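Local coordinates for protein (glyceraldehyde 3-phosphate dehydrogenase) (Sulfolobus solfataricus, PDB 1B7G) that oxidises and phosphorylates D-glyceraldehyde 3-phosphate to 1,3-bisphosphoglycerate in glycolysis, using NAD or, by marked preference, NADP as cofactor, at residues 117-125 with 142-150; 171-182 with 210-218. The protein carries 1 engineered substitution. All coordinates share one frame; numbering follows the deposited sequence.

Contact 1: residues 117-125 with 142-150; sequences ISFSALCNY and TALLRTICT
C123 and C149 are joined by a disulfide, SG to SG 2.0 Å, which fastens helix 121-128 to helix 139-152. Each sulfur leaves its backbone anti to the carbonyl carbon, and the bridge turns in a right-handed sense (chi3 114°). C123 SG also rests against L145 CB at 3.9 Å. R146, next to L145 in the sequence, brings its aliphatic part to L122. Its CB touches L122 CD2 at 4.0 Å, CG adds a looser contact with the same methyl, and the chain then runs extended to NE, which makes a weak bond to a water shared with S120 OG and L122 N. NH1 is held by the carbonyls of R245 and P276, NH2 by a salt bridge to E307, so an arginine suits a place where the apolar contact with L122 gives way to carbonyls and a carboxylate. T150 OG1 donates to R146 O (2.7 Å) and lies 3.9 Å from L122 CD2; an alanine here would probably leave that carbonyl with its helical bond alone and thin the packing beside L122. The axes of 121-125 and 142-150 cross at 78°. Around them, helix 321-331 meets L122 through M325, helix 304-315 reaches T142 through V304, and strand 291-298 lines A143, L144 and T147 with Y296.

Contact 2: residues 171-182 with 210-218; sequences QKEVKKGPINSL and AVIAPTTLM. With SO4 (sulfate ion), chain G.
Q171 starts this contact beside T216, its backbone N joined to T216 O through one water. The glutamine side chain lies alongside L217, pointing the same way, with OE1 3.9 Å from L217 CD2; this amide oxygen accepts a hydrogen bond from Q171 of the second subunit, so a long polar residue serves both the local contact and the subunit interface. K172 takes no part in the contact with 210-218 but reaches a sulfate, probably from the crystallisation liquor: CG sits between the backbone N and the carbonyl carbon (chi1 85°), and the extended chain carries NZ to 2.7 Å from sulfate O1. E39 and T11 also hold this ammonium, and T11 N, of a residue thought to bind NAD, bonds to the sulfate. E173 OE1 takes K176 NZ from above the carboxylate plane, a salt bridge of 3.1 Å between two residues three apart in this surface loop, while OE2 accepts from D170 N. The whole run follows strand 157-167 and probably belongs to the S-loop of this enzyme family. Beyond G177 a cis peptide bond introduces P178, whose CD presses on I212 CG2 at 3.6 Å; I212 in turn neighbours R166 of the substrate-phosphate site. The carbonyls of P178 and I179 both meet P214 CB, at 3.3 Å from P178 O. P214 centres an inverse gamma turn closed by a weak bond from T215 N to A213 O, and its rigid ring suits that tight bend. S181 O faces P214 CD at 3.4 Å, and S181 OG donates to L182 O from well above the carbonyl plane. L182 CA makes a CH···O contact with I212 O (3.3 Å), just before V183 pairs with I212 through the backbone as edge strand 183-184 begins, and L182 CD2 settles on A213 CB at 3.9 Å.

In the fold
From the N terminus the chain first builds most of a parallel, Rossmann-type sheet, whose last two strands in sequence are 118-119, at its edge, and 133-136 beside it. Contact 1 closes the short loop holding strand 133-136 and the start of helix 139-152, so it ties the end of the nucleotide-binding sheet to the helix that opens with the proposed nucleophile, C139. The chain then enters the mixed sheet through strand 157-167. Contact 2 closes a second loop, containing edge strand 183-184 and helix 193-198, against strand 205-213. The loops follow in series, neither nested nor crossed; the centres of contacts 1 and 2 are about 26 Å apart, and the nearest atoms of contacts 1 and 2 about 9 Å apart.

Contact 1: residues 117-125 with 142-150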
loop_
_atom_site.group_PDB
_atom_site.type_symbol
_atom_site.label_atom_id
_atom_site.label_comp_id
_atom_site.label_asym_id
_atom_site.label_seq_id
_atom_site.Cartn_x
_atom_site.Cartn_y
_atom_site.Cartn_z
ATOM N N ILE A 117 -3.621 -31.699 12.919
ATOM C CA ILE A 117 -3.143 -31.871 11.551
ATOM C C ILE A 117 -2.628 -30.523 11.028
ATOM O O ILE A 117 -3.027 -29.501 11.579
ATOM C CB ILE A 117 -4.274 -32.404 10.675
ATOM C CG1 ILE A 117 -3.747 -32.990 9.371
ATOM C CG2 ILE A 117 -5.316 -31.293 10.431
ATOM C CD1 ILE A 117 -4.782 -33.608 8.453
ATOM N N SER A 118 -1.750 -30.548 10.042
ATOM C CA SER A 118 -1.355 -29.261 9.402
ATOM C C SER A 118 -2.129 -29.243 8.094
ATOM O O SER A 118 -2.517 -30.314 7.608
ATOM C CB SER A 118 0.165 -29.167 9.151
ATOM O OG SER A 118 0.792 -29.077 10.407
ATOM N N PHE A 119 -2.296 -28.069 7.497
ATOM C CA PHE A 119 -3.203 -27.903 6.380
ATOM C C PHE A 119 -2.750 -26.931 5.318
ATOM O O PHE A 119 -2.211 -25.869 5.578
ATOM C CB PHE A 119 -4.495 -27.261 7.033
ATOM C CG PHE A 119 -5.600 -26.820 6.131
ATOM C CD1 PHE A 119 -5.632 -25.597 5.515
ATOM C CD2 PHE A 119 -6.728 -27.635 5.985
ATOM C CE1 PHE A 119 -6.678 -25.186 4.724
ATOM C CE2 PHE A 119 -7.791 -27.256 5.166
ATOM C CZ PHE A 119 -7.788 -26.018 4.542
ATOM N N SER A 120 -3.163 -27.168 4.105
ATOM C CA SER A 120 -3.140 -26.291 2.982
ATOM C C SER A 120 -4.299 -26.719 2.081
ATOM O O SER A 120 -4.235 -27.876 1.671
ATOM C CB SER A 120 -1.808 -26.304 2.213
ATOM O OG SER A 120 -1.695 -25.079 1.464
ATOM N N ALA A 121 -5.240 -25.855 1.752
ATOM C CA ALA A 121 -6.460 -26.228 1.062
ATOM C C ALA A 121 -6.290 -26.887 -0.279
ATOM O O ALA A 121 -7.049 -27.789 -0.625
ATOM C CB ALA A 121 -7.450 -25.055 0.913
ATOM N N LEU A 122 -5.318 -26.519 -1.091
ATOM C CA LEU A 122 -5.063 -27.163 -2.355
ATOM C C LEU A 122 -4.481 -28.565 -2.158
ATOM O O LEU A 122 -4.276 -29.214 -3.189
ATOM C CB LEU A 122 -4.128 -26.334 -3.234
ATOM C CG LEU A 122 -4.774 -25.296 -4.147
ATOM C CD1 LEU A 122 -5.495 -24.234 -3.331
ATOM C CD2 LEU A 122 -3.757 -24.637 -5.069
ATOM N N CYS A 123 -4.141 -29.016 -0.956
ATOM C CA CYS A 123 -3.562 -30.325 -0.826
ATOM C C CYS A 123 -4.326 -31.328 0.048
ATOM O O CYS A 123 -4.362 -32.475 -0.382
ATOM C CB CYS A 123 -2.113 -30.325 -0.244
ATOM S SG CYS A 123 -0.982 -29.258 -1.172
ATOM N N ASN A 124 -4.784 -30.985 1.241
ATOM C CA ASN A 124 -5.342 -32.009 2.117
ATOM C C ASN A 124 -6.538 -31.560 2.931
ATOM O O ASN A 124 -6.702 -31.933 4.106
ATOM C CB ASN A 124 -4.206 -32.521 3.047
ATOM C CG ASN A 124 -3.812 -31.465 4.057
ATOM O OD1 ASN A 124 -4.028 -30.270 3.796
ATOM N ND2 ASN A 124 -3.327 -31.881 5.219
ATOM N N TYR A 125 -7.423 -30.793 2.318
ATOM C CA TYR A 125 -8.663 -30.389 3.012
ATOM C C TYR A 125 -9.444 -31.638 3.465
ATOM O O TYR A 125 -9.800 -31.743 4.634
ATOM C CB TYR A 125 -9.500 -29.570 2.048
ATOM C CG TYR A 125 -10.852 -29.099 2.532
ATOM C CD1 TYR A 125 -11.983 -29.946 2.552
ATOM C CD2 TYR A 125 -11.014 -27.801 2.938
ATOM C CE1 TYR A 125 -13.202 -29.443 2.990
ATOM C CE2 TYR A 125 -12.222 -27.290 3.347
ATOM C CZ TYR A 125 -13.338 -28.133 3.367
ATOM O OH TYR A 125 -14.533 -27.597 3.783
ATOM N N THR A 142 3.139 -22.623 2.760
ATOM C CA THR A 142 1.933 -22.607 1.922
ATOM C C THR A 142 2.248 -22.447 0.459
ATOM O O THR A 142 1.649 -23.101 -0.404
ATOM C CB THR A 142 0.963 -21.506 2.368
ATOM O OG1 THR A 142 0.520 -21.736 3.717
ATOM C CG2 THR A 142 -0.277 -21.452 1.478
ATOM N N ALA A 143 3.161 -21.498 0.115
ATOM C CA ALA A 143 3.445 -21.246 -1.288
ATOM C C ALA A 143 4.107 -22.485 -1.917
ATOM O O ALA A 143 3.760 -22.834 -3.029
ATOM C CB ALA A 143 4.343 -20.007 -1.423
ATOM N N LEU A 144 4.944 -23.169 -1.151
ATOM C CA LEU A 144 5.582 -24.400 -1.686
ATOM C C LEU A 144 4.524 -25.506 -1.914
ATOM O O LEU A 144 4.530 -26.172 -2.934
ATOM C CB LEU A 144 6.629 -24.858 -0.693
ATOM C CG LEU A 144 8.030 -24.208 -0.668
ATOM C CD1 LEU A 144 8.658 -24.474 0.685
ATOM C CD2 LEU A 144 8.906 -24.778 -1.782
ATOM N N LEU A 145 3.595 -25.701 -0.971
ATOM C CA LEU A 145 2.540 -26.692 -1.112
ATOM C C LEU A 145 1.591 -26.422 -2.263
ATOM O O LEU A 145 1.310 -27.358 -3.027
ATOM C CB LEU A 145 1.735 -26.843 0.195
ATOM C CG LEU A 145 2.576 -27.526 1.292
ATOM C CD1 LEU A 145 1.909 -27.378 2.647
ATOM C CD2 LEU A 145 2.821 -28.975 0.870
ATOM N N ARG A 146 1.165 -25.179 -2.477
ATOM C CA ARG A 146 0.288 -24.891 -3.596
ATOM C C ARG A 146 1.003 -25.237 -4.913
ATOM O O ARG A 146 0.357 -25.687 -5.834
ATOM C CB ARG A 146 -0.185 -23.451 -3.689
ATOM C CG ARG A 146 -0.972 -22.997 -2.426
ATOM C CD ARG A 146 -1.556 -21.611 -2.835
ATOM N NE ARG A 146 -2.314 -21.063 -1.703
ATOM C CZ ARG A 146 -2.445 -19.748 -1.493
ATOM N NH1 ARG A 146 -1.942 -18.872 -2.367
ATOM N NH2 ARG A 146 -3.126 -19.362 -0.428
ATOM N N THR A 147 2.287 -24.851 -4.995
ATOM C CA THR A 147 3.026 -25.120 -6.236
ATOM C C THR A 147 3.230 -26.628 -6.414
ATOM O O THR A 147 2.921 -27.100 -7.498
ATOM C CB THR A 147 4.398 -24.388 -6.193
ATOM O OG1 THR A 147 4.141 -22.999 -5.909
ATOM C CG2 THR A 147 5.155 -24.584 -7.473
ATOM N N ILE A 148 3.631 -27.353 -5.404
ATOM C CA ILE A 148 3.863 -28.802 -5.485
ATOM C C ILE A 148 2.573 -29.597 -5.730
ATOM O O ILE A 148 2.512 -30.446 -6.637
ATOM C CB ILE A 148 4.528 -29.332 -4.205
ATOM C CG1 ILE A 148 5.903 -28.746 -3.886
ATOM C CG2 ILE A 148 4.637 -30.863 -4.306
ATOM C CD1 ILE A 148 6.352 -29.030 -2.457
ATOM N N CYS A 149 1.497 -29.327 -4.996
ATOM C CA CYS A 149 0.231 -30.076 -5.259
ATOM C C CYS A 149 -0.366 -29.754 -6.600
ATOM O O CYS A 149 -0.746 -30.686 -7.350
ATOM C CB CYS A 149 -0.743 -29.927 -4.110
ATOM S SG CYS A 149 -0.148 -30.513 -2.543
ATOM N N THR A 150 -0.173 -28.548 -7.148
ATOM C CA THR A 150 -0.578 -28.249 -8.504
ATOM C C THR A 150 0.304 -28.930 -9.559
ATOM O O THR A 150 -0.260 -29.488 -10.531
ATOM C CB THR A 150 -0.584 -26.731 -8.805
ATOM O OG1 THR A 150 -1.427 -26.106 -7.824
ATOM C CG2 THR A 150 -1.026 -26.419 -10.214
HETATM O O HOH W 1 -1.600 -23.531 3.905
HETATM O O HOH W 2 -3.202 -24.133 -0.527
#

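Contact 2: residues 171-182 with 210-218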
loop_
_atom_site.group_PDB
_atom_site.type_symbol
_atom_site.label_atom_id
_atom_site.label_comp_id
_atom_site.label_asym_id
_atom_site.label_seq_id
_atom_site.Cartn_x
_atom_site.Cartn_y
_atom_site.Cartn_z
ATOM N N GLN A 171 6.456 -4.052 6.504
ATOM C CA GLN A 171 6.613 -2.639 6.320
ATOM C C GLN A 171 6.203 -1.789 7.521
ATOM O O GLN A 171 6.897 -0.787 7.796
ATOM C CB GLN A 171 5.826 -2.175 5.087
ATOM C CG GLN A 171 6.029 -0.662 4.881
ATOM C CD GLN A 171 5.494 -0.246 3.523
ATOM O OE1 GLN A 171 6.162 -0.427 2.502
ATOM N NE2 GLN A 171 4.257 0.253 3.549
ATOM N N LYS A 172 5.219 -2.216 8.291
ATOM C CA LYS A 172 4.835 -1.427 9.479
ATOM C C LYS A 172 5.847 -1.566 10.598
ATOM O O LYS A 172 5.864 -0.750 11.525
ATOM C CB LYS A 172 3.429 -1.811 9.961
ATOM C CG LYS A 172 3.412 -3.022 10.904
ATOM C CD LYS A 172 2.065 -3.724 10.870
ATOM C CE LYS A 172 1.916 -4.702 12.010
ATOM N NZ LYS A 172 0.668 -5.506 11.915
ATOM N N GLU A 173 6.635 -2.636 10.623
ATOM C CA GLU A 173 7.593 -2.827 11.730
ATOM C C GLU A 173 8.740 -1.864 11.530
ATOM O O GLU A 173 9.196 -1.591 10.396
ATOM C CB GLU A 173 7.978 -4.309 11.837
ATOM C CG GLU A 173 6.821 -5.274 11.631
ATOM C CD GLU A 173 7.121 -6.754 11.681
ATOM O OE1 GLU A 173 7.061 -7.350 12.794
ATOM O OE2 GLU A 173 7.394 -7.440 10.652
ATOM N N VAL A 174 9.051 -1.025 12.520
ATOM C CA VAL A 174 10.155 -0.076 12.361
ATOM C C VAL A 174 11.259 -0.434 13.354
ATOM O O VAL A 174 12.272 0.247 13.407
ATOM C CB VAL A 174 9.703 1.393 12.550
ATOM C CG1 VAL A 174 8.638 1.756 11.520
ATOM C CG2 VAL A 174 9.205 1.599 13.967
ATOM N N LYS A 175 11.067 -1.478 14.170
ATOM C CA LYS A 175 12.154 -1.818 15.106
ATOM C C LYS A 175 12.928 -3.065 14.700
ATOM O O LYS A 175 13.744 -3.555 15.486
ATOM C CB LYS A 175 11.610 -1.950 16.524
ATOM C CG LYS A 175 11.071 -0.590 17.027
ATOM C CD LYS A 175 10.524 -0.723 18.448
ATOM C CE LYS A 175 10.079 0.634 18.993
ATOM N NZ LYS A 175 8.632 0.869 18.705
ATOM N N LYS A 176 12.778 -3.576 13.485
ATOM C CA LYS A 176 13.457 -4.830 13.140
ATOM C C LYS A 176 14.384 -4.647 11.956
ATOM O O LYS A 176 14.100 -3.802 11.142
ATOM C CB LYS A 176 12.439 -5.927 12.741
ATOM C CG LYS A 176 11.763 -6.543 13.975
ATOM C CD LYS A 176 10.678 -7.507 13.522
ATOM C CE LYS A 176 9.879 -8.043 14.692
ATOM N NZ LYS A 176 9.047 -9.224 14.307
ATOM N N GLY A 177 15.498 -5.386 11.956
ATOM C CA GLY A 177 16.404 -5.288 10.807
ATOM C C GLY A 177 16.358 -6.695 10.142
ATOM O O GLY A 177 15.441 -7.484 10.389
ATOM N N PRO A 178 17.365 -6.929 9.352
ATOM C CA PRO A 178 18.444 -5.985 9.143
ATOM C C PRO A 178 18.220 -4.931 8.083
ATOM O O PRO A 178 17.486 -5.084 7.115
ATOM C CB PRO A 178 19.606 -6.890 8.755
ATOM C CG PRO A 178 18.955 -8.013 8.019
ATOM C CD PRO A 178 17.592 -8.224 8.629
ATOM N N ILE A 179 18.899 -3.794 8.293
ATOM C CA ILE A 179 18.867 -2.652 7.406
ATOM C C ILE A 179 19.680 -2.964 6.131
ATOM O O ILE A 179 19.302 -2.630 5.017
ATOM C CB ILE A 179 19.523 -1.396 7.987
ATOM C CG1 ILE A 179 18.876 -0.837 9.268
ATOM C CG2 ILE A 179 19.440 -0.241 6.958
ATOM C CD1 ILE A 179 19.610 0.344 9.869
ATOM N N ASN A 180 20.836 -3.594 6.363
ATOM C CA ASN A 180 21.711 -3.829 5.195
ATOM C C ASN A 180 22.594 -5.044 5.441
ATOM O O ASN A 180 23.783 -4.950 5.749
ATOM C CB ASN A 180 22.589 -2.572 4.946
ATOM C CG ASN A 180 23.546 -2.846 3.790
ATOM O OD1 ASN A 180 23.345 -3.785 3.003
ATOM N ND2 ASN A 180 24.631 -2.124 3.646
ATOM N N SER A 181 22.027 -6.229 5.356
ATOM C CA SER A 181 22.799 -7.472 5.532
ATOM C C SER A 181 21.992 -8.590 4.871
ATOM O O SER A 181 20.768 -8.464 4.809
ATOM C CB SER A 181 22.889 -7.889 7.008
ATOM O OG SER A 181 23.878 -8.923 7.209
ATOM N N LEU A 182 22.698 -9.673 4.593
ATOM C CA LEU A 182 22.011 -10.922 4.249
ATOM C C LEU A 182 22.235 -11.757 5.491
ATOM O O LEU A 182 23.315 -11.593 6.117
ATOM C CB LEU A 182 22.541 -11.566 2.981
ATOM C CG LEU A 182 22.339 -10.820 1.679
ATOM C CD1 LEU A 182 22.946 -11.648 0.541
ATOM C CD2 LEU A 182 20.806 -10.617 1.473
ATOM N N ALA A 210 17.161 -21.166 3.637
ATOM C CA ALA A 210 16.537 -19.852 3.652
ATOM C C ALA A 210 17.569 -18.789 4.156
ATOM O O ALA A 210 18.358 -19.092 5.026
ATOM C CB ALA A 210 15.391 -19.849 4.661
ATOM N N VAL A 211 17.342 -17.583 3.678
ATOM C CA VAL A 211 18.125 -16.424 4.016
ATOM C C VAL A 211 17.192 -15.191 4.124
ATOM O O VAL A 211 16.212 -15.166 3.374
ATOM C CB VAL A 211 19.190 -16.148 2.941
ATOM C CG1 VAL A 211 18.552 -15.856 1.589
ATOM C CG2 VAL A 211 20.049 -14.943 3.352
ATOM N N ILE A 212 17.540 -14.284 4.989
ATOM C CA ILE A 212 16.845 -12.999 5.185
ATOM C C ILE A 212 17.578 -11.904 4.406
ATOM O O ILE A 212 18.803 -11.812 4.453
ATOM C CB ILE A 212 16.721 -12.643 6.657
ATOM C CG1 ILE A 212 15.694 -13.485 7.426
ATOM C CG2 ILE A 212 16.397 -11.133 6.919
ATOM C CD1 ILE A 212 15.851 -13.343 8.961
ATOM N N ALA A 213 16.835 -11.169 3.601
ATOM C CA ALA A 213 17.311 -10.035 2.839
ATOM C C ALA A 213 16.678 -8.765 3.473
ATOM O O ALA A 213 15.591 -8.914 4.050
ATOM C CB ALA A 213 16.907 -10.047 1.382
ATOM N N PRO A 214 17.262 -7.608 3.248
ATOM C CA PRO A 214 16.762 -6.346 3.809
ATOM C C PRO A 214 15.665 -5.688 2.990
ATOM O O PRO A 214 15.816 -4.615 2.422
ATOM C CB PRO A 214 18.002 -5.451 3.892
ATOM C CG PRO A 214 18.907 -5.948 2.844
ATOM C CD PRO A 214 18.540 -7.395 2.525
ATOM N N THR A 215 14.568 -6.426 2.792
ATOM C CA THR A 215 13.427 -5.999 2.005
ATOM C C THR A 215 12.153 -6.112 2.845
ATOM O O THR A 215 12.191 -6.917 3.765
ATOM C CB THR A 215 13.278 -6.749 0.690
ATOM O OG1 THR A 215 12.131 -6.199 0.003
ATOM C CG2 THR A 215 13.111 -8.269 0.841
ATOM N N THR A 216 11.083 -5.343 2.623
ATOM C CA THR A 216 9.914 -5.503 3.482
ATOM C C THR A 216 8.687 -6.064 2.744
ATOM O O THR A 216 7.743 -6.486 3.408
ATOM C CB THR A 216 9.427 -4.140 4.097
ATOM O OG1 THR A 216 9.167 -3.257 3.003
ATOM C CG2 THR A 216 10.520 -3.504 4.953
ATOM N N LEU A 217 8.721 -6.093 1.437
ATOM C CA LEU A 217 7.506 -6.339 0.676
ATOM C C LEU A 217 7.070 -7.779 0.541
ATOM O O LEU A 217 5.896 -8.080 0.745
ATOM C CB LEU A 217 7.670 -5.685 -0.698
ATOM C CG LEU A 217 8.066 -4.189 -0.650
ATOM C CD1 LEU A 217 8.016 -3.574 -2.042
ATOM C CD2 LEU A 217 7.115 -3.432 0.287
ATOM N N MET A 218 7.944 -8.661 0.086
ATOM C CA MET A 218 7.579 -10.032 -0.276
ATOM C C MET A 218 8.817 -10.930 -0.150
ATOM O O MET A 218 9.932 -10.418 -0.359
ATOM C CB MET A 218 7.231 -10.047 -1.775
ATOM C CG MET A 218 5.830 -9.566 -2.132
ATOM S SD MET A 218 5.485 -9.608 -3.875
ATOM C CE MET A 218 4.018 -8.532 -3.927
HETATM S S SO4 G . 2.152 -8.267 14.036
HETATM O O1 SO4 G . 1.508 -6.913 14.024
HETATM O O2 SO4 G . 1.539 -9.117 12.962
HETATM O O3 SO4 G . 1.929 -8.904 15.377
HETATM O O4 SO4 G . 3.629 -8.137 13.794
HETATM O O HOH W 3 5.132 -5.861 4.366
#